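Local coordinates for putative tagatose-6-phosphate ketose/aldose isomerase (Escherichia coli, PDB 3C3J), which is of unconfirmed function but belongs to the SIS family, with two SIS domains of the parallel alpha/beta kind, at residues A[26-31]-A[195-200]; A[159-164]-A[177-182]. All coordinates share one frame; numbering follows the deposited sequence.

Contact 1: A[26-31]-A[195-200]; sequences AWIRSL and QTFRDV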
# COMPACT_ATOMS: atom_id res chain seq x y z
N ALA A 26 20.19 -21.00 3.42
CA ALA A 26 20.39 -20.08 2.28
C ALA A 26 20.76 -18.66 2.75
O ALA A 26 21.61 -17.99 2.14
CB ALA A 26 19.15 -20.08 1.37
N TRP A 27 20.14 -18.21 3.84
CA TRP A 27 20.39 -16.86 4.36
C TRP A 27 21.86 -16.69 4.73
O TRP A 27 22.50 -15.72 4.33
CB TRP A 27 19.51 -16.58 5.58
CG TRP A 27 18.05 -16.65 5.28
CD1 TRP A 27 17.46 -16.59 4.05
CD2 TRP A 27 16.99 -16.77 6.23
NE1 TRP A 27 16.12 -16.68 4.16
CE2 TRP A 27 15.79 -16.80 5.49
CE3 TRP A 27 16.93 -16.88 7.62
CZ2 TRP A 27 14.53 -16.92 6.10
CZ3 TRP A 27 15.66 -17.00 8.24
CH2 TRP A 27 14.50 -17.01 7.48
N ILE A 28 22.40 -17.66 5.45
CA ILE A 28 23.78 -17.59 5.92
C ILE A 28 24.78 -17.77 4.76
O ILE A 28 25.79 -17.10 4.73
CB ILE A 28 24.00 -18.56 7.12
CG1 ILE A 28 23.06 -18.18 8.25
CG2 ILE A 28 25.42 -18.45 7.62
CD1 ILE A 28 23.02 -16.67 8.55
N ARG A 29 24.44 -18.62 3.79
CA ARG A 29 25.19 -18.76 2.57
C ARG A 29 25.26 -17.42 1.84
O ARG A 29 26.34 -17.01 1.42
CB ARG A 29 24.56 -19.83 1.66
CG ARG A 29 25.10 -21.21 1.94
CD ARG A 29 24.26 -22.33 1.37
NE ARG A 29 23.99 -22.27 -0.07
CZ ARG A 29 24.86 -22.58 -1.03
NH1 ARG A 29 24.47 -22.54 -2.30
NH2 ARG A 29 26.12 -22.89 -0.75
N SER A 30 24.14 -16.69 1.76
CA SER A 30 24.18 -15.43 1.03
C SER A 30 25.05 -14.40 1.77
O SER A 30 25.85 -13.69 1.13
CB SER A 30 22.79 -14.86 0.78
OG SER A 30 22.93 -13.81 -0.15
N LEU A 31 24.87 -14.30 3.09
CA LEU A 31 25.60 -13.30 3.90
C LEU A 31 27.10 -13.59 3.97
O LEU A 31 27.91 -12.66 3.95
CB LEU A 31 24.99 -13.18 5.30
CG LEU A 31 23.82 -12.17 5.41
CD1 LEU A 31 22.80 -12.32 4.27
CD2 LEU A 31 23.14 -12.19 6.79
N GLN A 195 27.28 -12.79 11.11
CA GLN A 195 27.30 -13.19 12.51
C GLN A 195 25.95 -12.98 13.20
O GLN A 195 25.32 -13.96 13.67
CB GLN A 195 28.43 -12.47 13.28
CG GLN A 195 29.82 -13.06 12.97
CD GLN A 195 29.89 -14.58 13.24
OE1 GLN A 195 29.69 -15.05 14.37
NE2 GLN A 195 30.15 -15.35 12.19
N THR A 196 25.48 -11.73 13.24
CA THR A 196 24.23 -11.41 13.94
C THR A 196 23.04 -12.17 13.34
O THR A 196 22.17 -12.65 14.08
CB THR A 196 23.92 -9.88 13.97
OG1 THR A 196 23.69 -9.41 12.64
CG2 THR A 196 25.06 -9.06 14.61
N PHE A 197 23.03 -12.34 12.02
CA PHE A 197 21.89 -12.98 11.37
C PHE A 197 21.80 -14.46 11.64
O PHE A 197 20.75 -15.05 11.44
CB PHE A 197 21.84 -12.70 9.86
CG PHE A 197 20.45 -12.70 9.28
CD1 PHE A 197 19.55 -11.66 9.56
CD2 PHE A 197 20.02 -13.74 8.45
CE1 PHE A 197 18.25 -11.66 9.02
CE2 PHE A 197 18.72 -13.74 7.90
CZ PHE A 197 17.84 -12.71 8.19
N ARG A 198 22.89 -15.07 12.11
CA ARG A 198 22.80 -16.47 12.56
C ARG A 198 21.76 -16.67 13.66
O ARG A 198 21.18 -17.74 13.76
CB ARG A 198 24.17 -17.01 13.02
CG ARG A 198 25.13 -17.21 11.88
CD ARG A 198 26.52 -17.51 12.37
NE ARG A 198 27.48 -17.39 11.28
CZ ARG A 198 27.82 -18.39 10.47
NH1 ARG A 198 27.30 -19.60 10.62
NH2 ARG A 198 28.68 -18.15 9.49
N ASP A 199 21.52 -15.66 14.49
CA ASP A 199 20.45 -15.76 15.50
C ASP A 199 19.08 -15.84 14.83
O ASP A 199 18.17 -16.49 15.33
CB ASP A 199 20.48 -14.59 16.48
CG ASP A 199 21.80 -14.49 17.24
OD1 ASP A 199 22.46 -15.54 17.44
OD2 ASP A 199 22.20 -13.37 17.64
N VAL A 200 18.93 -15.17 13.68
CA VAL A 200 17.65 -15.16 12.97
C VAL A 200 17.46 -16.50 12.26
O VAL A 200 16.39 -17.11 12.35
CB VAL A 200 17.55 -13.94 11.98
CG1 VAL A 200 16.21 -13.93 11.24
CG2 VAL A 200 17.77 -12.61 12.74

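Contact 2: A[159-164]-A[177-182]; sequences LLMPAE and TTMMAS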
# COMPACT_ATOMS: atom_id res chain seq x y z
N LEU A 159 24.34 -8.57 -7.48
CA LEU A 159 24.55 -9.52 -6.41
C LEU A 159 23.69 -10.76 -6.68
O LEU A 159 22.46 -10.70 -6.74
CB LEU A 159 24.22 -8.85 -5.10
CG LEU A 159 24.42 -9.56 -3.80
CD1 LEU A 159 25.87 -10.08 -3.67
CD2 LEU A 159 24.05 -8.53 -2.69
N LEU A 160 24.36 -11.89 -6.82
CA LEU A 160 23.70 -13.16 -7.11
C LEU A 160 23.37 -13.91 -5.82
O LEU A 160 24.24 -14.05 -4.94
CB LEU A 160 24.62 -14.00 -7.99
CG LEU A 160 24.04 -15.26 -8.63
CD1 LEU A 160 22.87 -14.94 -9.57
CD2 LEU A 160 25.17 -16.03 -9.36
N MSE A 161 22.15 -14.42 -5.72
CA MSE A 161 21.72 -15.16 -4.52
C MSE A 161 22.20 -16.61 -4.68
O MSE A 161 22.57 -17.01 -5.80
CB MSE A 161 20.20 -15.12 -4.38
CG MSE A 161 19.62 -13.75 -4.19
SE MSE A 161 20.28 -12.87 -2.57
CE MSE A 161 21.87 -11.89 -3.23
N PRO A 162 22.25 -17.38 -3.57
CA PRO A 162 22.62 -18.79 -3.70
C PRO A 162 21.68 -19.55 -4.65
O PRO A 162 20.49 -19.25 -4.76
CB PRO A 162 22.53 -19.32 -2.26
CG PRO A 162 22.71 -18.05 -1.41
CD PRO A 162 22.00 -17.02 -2.17
N ALA A 163 22.25 -20.51 -5.37
CA ALA A 163 21.55 -21.22 -6.43
C ALA A 163 20.22 -21.83 -6.00
O ALA A 163 19.26 -21.80 -6.76
CB ALA A 163 22.44 -22.28 -7.02
N GLU A 164 20.15 -22.37 -4.78
CA GLU A 164 18.92 -23.02 -4.32
C GLU A 164 17.75 -22.07 -4.15
O GLU A 164 16.61 -22.51 -4.05
CB GLU A 164 19.13 -23.79 -3.00
CG GLU A 164 19.35 -22.93 -1.72
CD GLU A 164 20.79 -22.54 -1.48
OE1 GLU A 164 21.55 -22.45 -2.46
OE2 GLU A 164 21.16 -22.34 -0.29
N THR A 177 12.98 -14.12 0.92
CA THR A 177 13.65 -13.96 2.21
C THR A 177 15.18 -13.80 2.05
O THR A 177 15.81 -12.98 2.75
CB THR A 177 13.28 -15.07 3.21
OG1 THR A 177 13.68 -16.35 2.68
CG2 THR A 177 11.75 -15.00 3.54
N THR A 178 15.78 -14.50 1.09
CA THR A 178 17.22 -14.39 0.93
C THR A 178 17.62 -13.04 0.32
O THR A 178 18.59 -12.40 0.77
CB THR A 178 17.83 -15.61 0.16
OG1 THR A 178 17.37 -16.83 0.77
CG2 THR A 178 19.38 -15.55 0.22
N MSE A 179 16.82 -12.56 -0.64
CA MSE A 179 17.03 -11.23 -1.20
C MSE A 179 16.87 -10.15 -0.13
O MSE A 179 17.67 -9.22 -0.09
CB MSE A 179 16.08 -10.98 -2.38
CG MSE A 179 16.49 -11.76 -3.62
SE MSE A 179 15.44 -11.33 -5.23
CE MSE A 179 13.68 -11.61 -4.54
N MSE A 180 15.87 -10.31 0.74
CA MSE A 180 15.62 -9.35 1.79
C MSE A 180 16.78 -9.27 2.80
O MSE A 180 17.23 -8.18 3.15
CB MSE A 180 14.32 -9.66 2.53
CG MSE A 180 13.99 -8.61 3.57
SE MSE A 180 12.09 -8.59 3.99
CE MSE A 180 11.84 -10.48 4.56
N ALA A 181 17.24 -10.42 3.26
CA ALA A 181 18.38 -10.51 4.19
C ALA A 181 19.63 -9.95 3.55
O ALA A 181 20.41 -9.25 4.21
CB ALA A 181 18.61 -11.96 4.61
N SER A 182 19.83 -10.24 2.26
CA SER A 182 20.99 -9.71 1.54
C SER A 182 20.98 -8.17 1.46
O SER A 182 22.00 -7.53 1.74
CB SER A 182 21.10 -10.32 0.14
OG SER A 182 21.10 -11.74 0.24

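Contact 1: A[26-31]-A[195-200]
Helical residues 26-31 face the type I turn from Gln195 to Arg198 that leads into helix 198-210, and the backbones come nearest at Ile28 and Arg198, whose CA atoms are 6.8 Å apart. Phe197 carries most of the contact. Its CB points toward the helix, and chi1 of -151° sets CG roughly opposite the backbone N, bringing the ring edge to Trp27 CB, which lies in the ring plane. Leu31 CD2 comes within 3.4 Å of Phe197 CB. Trp27 CE3 is 3.6 Å from Phe197 CE2; the two rings meet obliquely, with their planes at 65°. Val200 CB lies over one Phe197 face, while Val200 CG1 is 4.3 Å from Trp27 CZ3. Ile28 branches two ways: CD1 packs at the Phe197 edge, while CG2 sits over one face of the Arg198 guanidinium, 3.7 Å from Arg198 NH1. The Arg198 chain, extended from CG to NE, carries the guanidinium past Ile28 at about a right angle, an apolar contact for a charged group. The indole N-H of Trp27 is used by Thr177 OG1. Helix 174-187 meets Trp27 and Phe197 through Thr178 and Ala181, and helix 335-356 adds Phe340, edge-to-face with Phe197.

Contact 2: A[159-164]-A[177-182]
In the first SIS domain, residues 159-164 carry the chain out of the short edge strand 159-160 of the five-stranded parallel sheet, and helix 174-187 returns against that exit. Met161, modelled as selenomethionine, makes most of the contact. The bend at chi2 (-61°) brings its selenium between Thr178 and Ser182, one turn apart on the helix, and chi3 (91°) turns CE to Ser182. Met161 SE lies 3.1 Å from Ser182 OG, a close approach, and 3.8 Å from Thr178 O, while its terminal CE rests 3.8 Å from Ser182 CB. Further back along the side chain, Met161 CG meets Met179 CG at 3.8 Å, the two side chains crossing at about a right angle; the rest of Met179 leads away toward Ser64 and Ile67 of helix 63-79. Pro162 CD, at the ring corner, meets the Thr178 methyl CG2 at 3.8 Å.

The polar atoms beside the selenium are well occupied. Ser182 OG bonds back to Thr178 O at 2.6 Å, with the donor above the carbonyl plane and a C=O...donor angle of 142°. Ser182 N reaches the same oxygen from the opposite face, so two bonds from one residue grip this buried carbonyl. On the Thr178 side chain, OG1 bonds to Ser174 O of the preceding turn, and CG2, anti to the backbone N, faces Pro162.

Backbone bonds from Leu159 and Met161 to strand 133-139 hold the exit strand in the sheet. A helix packed on the end of a parallel strand in this way belongs to the three-layer alpha/beta sandwich, with strand order 2-1-3-4-5, that characterises SIS domains.

How the contacts relate
The centres of contacts 1 and 2 lie about 11 Å apart, on the same side of the chain's centre. Contact 2 is nested within the long loop that contact 1 closes: helix 23-49 comes first, then the first sheet with its last strand 159-160, then helix 174-187 and, next after it, helix 198-210. Residues 26-31 also touch contact 2 directly. Ser30 OG and Ser182 OG are 2.8 Å apart, a probable hydrogen bond, and Arg29 NE forms a salt bridge with Glu164 OE2 at the same distance. Helix 23-49 thus packs against the strand exit 159-164, helix 174-187 and the start of helix 198-210 together.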